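Local atomic coordinates of HTH-type transcriptional regulator MmpR5 (Mycobacterium tuberculosis, PDB entry 4NB5), a protein that is a homodimeric repressor that controls expression of the MmpS2-MmpL2, MmpS4-MmpL4 and MmpS5-MmpL5 transport systems and its own by binding directly to promoter regions. Residues 55-60 against 65-70; 120-125 against 134-139. One frame throughout, in Å; residues are numbered along the deposited sequence.

Contact 1: 55-60 against 65-70; sequences ELATAL and GGISTN
Ile67 reaches out of helix 64-77 and lays its longer branch against the backbone of helix 53-59 at Leu56 and Ala57. Its CG1 lies 3.7 Å from Ala57 CA and 3.9 Å from Ala57 CB, so the alanine, with nothing beyond its methyl, lets the isoleucine come close to the main chain. With Ile67 CG1 anti to the carbonyl carbon (chi1 -62°) and the chain turned aside again at chi2, its CD1 methyl settles over the link between the two residues, 3.9 Å from Leu56 C. The other branch is used as well: Ile67 CG2 approaches Leu56 CB at 4.1 Å, and both branches thus bear on one turn of the partner helix. One turn further along, Leu60 adds its CD1, 4.2 Å from Ile67 CD1. The side-chain contacts are all apolar, and Ile67 contributes more than half of the buried surface. Behind it, Gly66 O receives two bonds from Asn70, from the backbone N and from ND2 (2.8 Å), which arrive from opposite faces of the carbonyl plane; Asn70 OD1 is bonded to Thr33, while Leu56 also packs on Trp42 of helix 34-45. A short helix and a longer one, joined by a tight turn and packed through a few aliphatic side chains, form the helix-turn-helix of this MarR-type regulator, in which helix 64-77 is the probable recognition helix.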
loop_
_atom_site.group_PDB
_atom_site.type_symbol
_atom_site.label_atom_id
_atom_site.label_comp_id
_atom_site.label_asym_id
_atom_site.label_seq_id
_atom_site.Cartn_x
_atom_site.Cartn_y
_atom_site.Cartn_z
ATOM N N GLU B 55 3.483 18.259 -19.034
ATOM C CA GLU B 55 2.979 19.440 -18.341
ATOM C C GLU B 55 3.674 19.635 -16.997
ATOM O O GLU B 55 3.980 20.764 -16.599
ATOM C CB GLU B 55 1.470 19.327 -18.122
ATOM C CG GLU B 55 0.642 19.585 -19.367
ATOM C CD GLU B 55 -0.846 19.371 -19.138
ATOM O OE1 GLU B 55 -1.211 18.584 -18.236
ATOM O OE2 GLU B 55 -1.649 19.994 -19.863
ATOM N N LEU B 56 3.912 18.527 -16.301
ATOM C CA LEU B 56 4.573 18.568 -15.002
ATOM C C LEU B 56 6.024 18.998 -15.148
ATOM O O LEU B 56 6.518 19.832 -14.388
ATOM C CB LEU B 56 4.491 17.198 -14.320
ATOM C CG LEU B 56 3.069 16.788 -13.939
ATOM C CD1 LEU B 56 3.015 15.336 -13.477
ATOM C CD2 LEU B 56 2.516 17.708 -12.862
ATOM N N ALA B 57 6.710 18.437 -16.139
ATOM C CA ALA B 57 8.098 18.795 -16.379
ATOM C C ALA B 57 8.211 20.280 -16.704
ATOM O O ALA B 57 9.137 20.944 -16.256
ATOM C CB ALA B 57 8.673 17.962 -17.505
ATOM N N THR B 58 7.256 20.798 -17.473
ATOM C CA THR B 58 7.279 22.201 -17.877
ATOM C C THR B 58 7.050 23.130 -16.683
ATOM O O THR B 58 7.808 24.076 -16.460
ATOM C CB THR B 58 6.220 22.485 -18.956
ATOM O OG1 THR B 58 6.573 21.795 -20.158
ATOM C CG2 THR B 58 6.131 23.972 -19.253
ATOM N N ALA B 59 6.012 22.830 -15.910
ATOM C CA ALA B 59 5.605 23.663 -14.781
ATOM C C ALA B 59 6.693 23.759 -13.714
ATOM O O ALA B 59 6.875 24.814 -13.090
ATOM C CB ALA B 59 4.322 23.107 -14.168
ATOM N N LEU B 60 7.402 22.656 -13.504
ATOM C CA LEU B 60 8.390 22.552 -12.430
ATOM C C LEU B 60 9.831 22.742 -12.917
ATOM O O LEU B 60 10.776 22.594 -12.143
ATOM C CB LEU B 60 8.245 21.188 -11.738
ATOM C CG LEU B 60 6.872 20.962 -11.107
ATOM C CD1 LEU B 60 6.740 19.545 -10.544
ATOM C CD2 LEU B 60 6.616 22.002 -10.024
ATOM N N GLY B 65 12.994 12.598 -16.639
ATOM C CA GLY B 65 13.500 11.598 -15.722
ATOM C C GLY B 65 13.145 11.945 -14.291
ATOM O O GLY B 65 12.727 11.087 -13.522
ATOM N N GLY B 66 13.319 13.214 -13.936
ATOM C CA GLY B 66 12.998 13.687 -12.601
ATOM C C GLY B 66 11.532 13.498 -12.266
ATOM O O GLY B 66 11.186 13.035 -11.178
ATOM N N ILE B 67 10.664 13.851 -13.206
ATOM C CA ILE B 67 9.231 13.667 -13.012
ATOM C C ILE B 67 8.905 12.188 -12.834
ATOM O O ILE B 67 8.189 11.809 -11.907
ATOM C CB ILE B 67 8.426 14.240 -14.195
ATOM C CG1 ILE B 67 8.654 15.752 -14.324
ATOM C CG2 ILE B 67 6.948 13.932 -14.027
ATOM C CD1 ILE B 67 8.266 16.556 -13.097
ATOM N N SER B 68 9.446 11.345 -13.710
ATOM C CA SER B 68 9.174 9.912 -13.644
ATOM C C SER B 68 9.570 9.286 -12.308
ATOM O O SER B 68 8.761 8.598 -11.681
ATOM C CB SER B 68 9.882 9.175 -14.785
ATOM O OG SER B 68 9.162 9.327 -15.994
ATOM N N THR B 69 10.807 9.509 -11.873
ATOM C CA THR B 69 11.295 8.853 -10.662
ATOM C C THR B 69 10.576 9.391 -9.427
ATOM O O THR B 69 10.225 8.629 -8.526
ATOM C CB THR B 69 12.820 9.001 -10.479
ATOM O OG1 THR B 69 13.159 10.369 -10.231
ATOM C CG2 THR B 69 13.557 8.511 -11.714
ATOM N N ASN B 70 10.335 10.696 -9.389
ATOM C CA ASN B 70 9.637 11.267 -8.242
ATOM C C ASN B 70 8.141 10.970 -8.226
ATOM O O ASN B 70 7.548 10.826 -7.155
ATOM C CB ASN B 70 9.930 12.757 -8.122
ATOM C CG ASN B 70 11.341 13.010 -7.670
ATOM O OD1 ASN B 70 11.682 12.762 -6.513
ATOM N ND2 ASN B 70 12.190 13.453 -8.588
#

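Contact 2: 120-125 against 134-139; sequences VGLRAL and RRLREM
Leu122 and Leu136 lie antiparallel, side by side, where helices 99-124 and 134-159 pack as a nearly antiparallel helical hairpin in the dimerization region of this MarR-type protein. The axes of segments 120-124 and 134-139 approach to 9.5 Å, with 156° between their directions. Leu122 swings its CD2 methyl over the base of Leu136, 3.6 Å from Leu136 CB, while Leu136 sends CD1 back to the first helix. There it rests on the peptide link after Gly121, with Leu136 CD1 3.6 Å from Leu122 N; the absence of a side chain at Gly121 is what lets the methyl reach the backbone. Leu125, where the helical backbone angles stop, is set roughly perpendicular to Leu136, its CD1 meeting Leu136 CD1 at 3.8 Å. On the more open border, Arg137 runs crosswise to Leu122 and meets Leu122 CD2 with its CG (3.9 Å). A bend at chi3 (-62°) folds the guanidinium back over Arg134, one face toward Arg134 CA, and NH1 is hydrogen-bonded to Pro130 O in the connecting loop. The second subunit covers other sides of the hairpin: Arg135 bonds to Leu43 O and Cys46 O of that subunit, and Leu125 packs on its Ile16. Within helix 134-159, a salt bridge joins Arg134 NE to Glu138 OE2 at 3.0 Å.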
loop_
_atom_site.group_PDB
_atom_site.type_symbol
_atom_site.label_atom_id
_atom_site.label_comp_id
_atom_site.label_asym_id
_atom_site.label_seq_id
_atom_site.Cartn_x
_atom_site.Cartn_y
_atom_site.Cartn_z
ATOM N N VAL B 120 12.587 -10.197 13.408
ATOM C CA VAL B 120 13.853 -10.703 12.886
ATOM C C VAL B 120 14.962 -10.392 13.875
ATOM O O VAL B 120 15.795 -11.243 14.184
ATOM C CB VAL B 120 14.212 -10.057 11.532
ATOM C CG1 VAL B 120 15.641 -10.423 11.100
ATOM C CG2 VAL B 120 13.204 -10.458 10.456
ATOM N N GLY B 121 14.976 -9.153 14.358
ATOM C CA GLY B 121 15.992 -8.727 15.301
ATOM C C GLY B 121 15.914 -9.493 16.609
ATOM O O GLY B 121 16.944 -9.871 17.181
ATOM N N LEU B 122 14.695 -9.729 17.086
ATOM C CA LEU B 122 14.505 -10.438 18.344
ATOM C C LEU B 122 15.010 -11.864 18.232
ATOM O O LEU B 122 15.624 -12.388 19.164
ATOM C CB LEU B 122 13.037 -10.410 18.782
ATOM C CG LEU B 122 12.547 -9.052 19.300
ATOM C CD1 LEU B 122 11.033 -8.994 19.344
ATOM C CD2 LEU B 122 13.115 -8.770 20.682
ATOM N N ARG B 123 14.794 -12.485 17.079
ATOM C CA ARG B 123 15.251 -13.855 16.894
ATOM C C ARG B 123 16.778 -13.886 16.849
ATOM O O ARG B 123 17.406 -14.775 17.422
ATOM C CB ARG B 123 14.636 -14.473 15.636
ATOM C CG ARG B 123 13.143 -14.744 15.763
ATOM C CD ARG B 123 12.617 -15.562 14.596
ATOM N NE ARG B 123 12.512 -14.767 13.375
ATOM C CZ ARG B 123 11.400 -14.169 12.952
ATOM N NH1 ARG B 123 10.265 -14.266 13.636
ATOM N NH2 ARG B 123 11.422 -13.469 11.829
ATOM N N ALA B 124 17.372 -12.893 16.196
ATOM C CA ALA B 124 18.821 -12.790 16.101
ATOM C C ALA B 124 19.464 -12.596 17.471
ATOM O O ALA B 124 20.633 -12.938 17.665
ATOM C CB ALA B 124 19.202 -11.639 15.175
ATOM N N LEU B 125 18.709 -12.037 18.416
ATOM C CA LEU B 125 19.209 -11.827 19.776
ATOM C C LEU B 125 18.720 -12.910 20.743
ATOM O O LEU B 125 18.791 -12.738 21.958
ATOM C CB LEU B 125 18.791 -10.451 20.310
ATOM C CG LEU B 125 19.399 -9.209 19.644
ATOM C CD1 LEU B 125 18.946 -7.935 20.356
ATOM C CD2 LEU B 125 20.918 -9.305 19.607
ATOM N N ARG B 134 15.444 -5.365 24.945
ATOM C CA ARG B 134 14.436 -4.424 25.403
ATOM C C ARG B 134 14.049 -3.397 24.331
ATOM O O ARG B 134 12.871 -3.110 24.150
ATOM C CB ARG B 134 14.903 -3.684 26.648
ATOM C CG ARG B 134 13.832 -2.807 27.261
ATOM C CD ARG B 134 14.396 -1.935 28.372
ATOM N NE ARG B 134 13.379 -1.068 28.963
ATOM C CZ ARG B 134 13.628 -0.112 29.854
ATOM N NH1 ARG B 134 14.869 0.117 30.268
ATOM N NH2 ARG B 134 12.632 0.622 30.331
ATOM N N ARG B 135 15.036 -2.832 23.645
ATOM C CA ARG B 135 14.754 -1.833 22.609
ATOM C C ARG B 135 13.855 -2.387 21.504
ATOM O O ARG B 135 12.913 -1.720 21.060
ATOM C CB ARG B 135 16.057 -1.323 21.993
ATOM C CG ARG B 135 16.908 -0.473 22.926
ATOM C CD ARG B 135 18.358 -0.482 22.462
ATOM N NE ARG B 135 18.981 -1.783 22.717
ATOM C CZ ARG B 135 20.168 -2.163 22.266
ATOM N NH1 ARG B 135 20.898 -1.353 21.511
ATOM N NH2 ARG B 135 20.631 -3.375 22.578
ATOM N N LEU B 136 14.146 -3.602 21.051
ATOM C CA LEU B 136 13.345 -4.221 20.002
ATOM C C LEU B 136 11.941 -4.544 20.489
ATOM O O LEU B 136 10.976 -4.409 19.732
ATOM C CB LEU B 136 14.007 -5.493 19.488
ATOM C CG LEU B 136 15.175 -5.291 18.523
ATOM C CD1 LEU B 136 15.947 -6.592 18.382
ATOM C CD2 LEU B 136 14.712 -4.807 17.158
ATOM N N ARG B 137 11.820 -5.003 21.734
ATOM C CA ARG B 137 10.498 -5.304 22.276
ATOM C C ARG B 137 9.653 -4.039 22.334
ATOM O O ARG B 137 8.460 -4.070 22.015
ATOM C CB ARG B 137 10.582 -5.945 23.664
ATOM C CG ARG B 137 11.082 -7.372 23.645
ATOM C CD ARG B 137 10.822 -8.088 24.981
ATOM N NE ARG B 137 11.528 -7.460 26.099
ATOM C CZ ARG B 137 12.790 -7.726 26.446
ATOM N NH1 ARG B 137 13.506 -8.613 25.774
ATOM N NH2 ARG B 137 13.342 -7.098 27.473
ATOM N N GLU B 138 10.264 -2.932 22.746
ATOM C CA GLU B 138 9.577 -1.646 22.816
ATOM C C GLU B 138 9.130 -1.184 21.427
ATOM O O GLU B 138 8.009 -0.696 21.257
ATOM C CB GLU B 138 10.473 -0.590 23.476
ATOM C CG GLU B 138 10.685 -0.805 24.979
ATOM C CD GLU B 138 11.638 0.207 25.605
ATOM O OE1 GLU B 138 12.316 0.949 24.859
ATOM O OE2 GLU B 138 11.710 0.256 26.850
ATOM N N MET B 139 10.011 -1.339 20.444
ATOM C CA MET B 139 9.701 -1.032 19.046
ATOM C C MET B 139 8.494 -1.839 18.580
ATOM O O MET B 139 7.505 -1.293 18.077
ATOM C CB MET B 139 10.901 -1.401 18.182
ATOM C CG MET B 139 10.703 -1.265 16.683
ATOM S SD MET B 139 12.185 -1.802 15.804
ATOM C CE MET B 139 11.695 -1.581 14.087
#

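Overall arrangement
From the N terminus the chain passes through helices 16-28 and 34-45 and strand 51-52 before contact 1 closes the short turn between helices 53-59 and 64-77. Strands 80-83 and 92-95 follow, 92-95 pairing antiparallel with both 51-52 and 80-83, and then the long helix 99-124 carries the chain away to the far end of the molecule. There contact 2 closes the loop between that helix and helix 134-159. The two contacts are in series, neither nested nor crossed, and lie on opposite sides of the chain's centre, their own centres 41 Å apart. Contact 1 ties together the two helices of the predicted DNA-binding helix-turn-helix, whereas contact 2 joins the two long helices beside the second subunit.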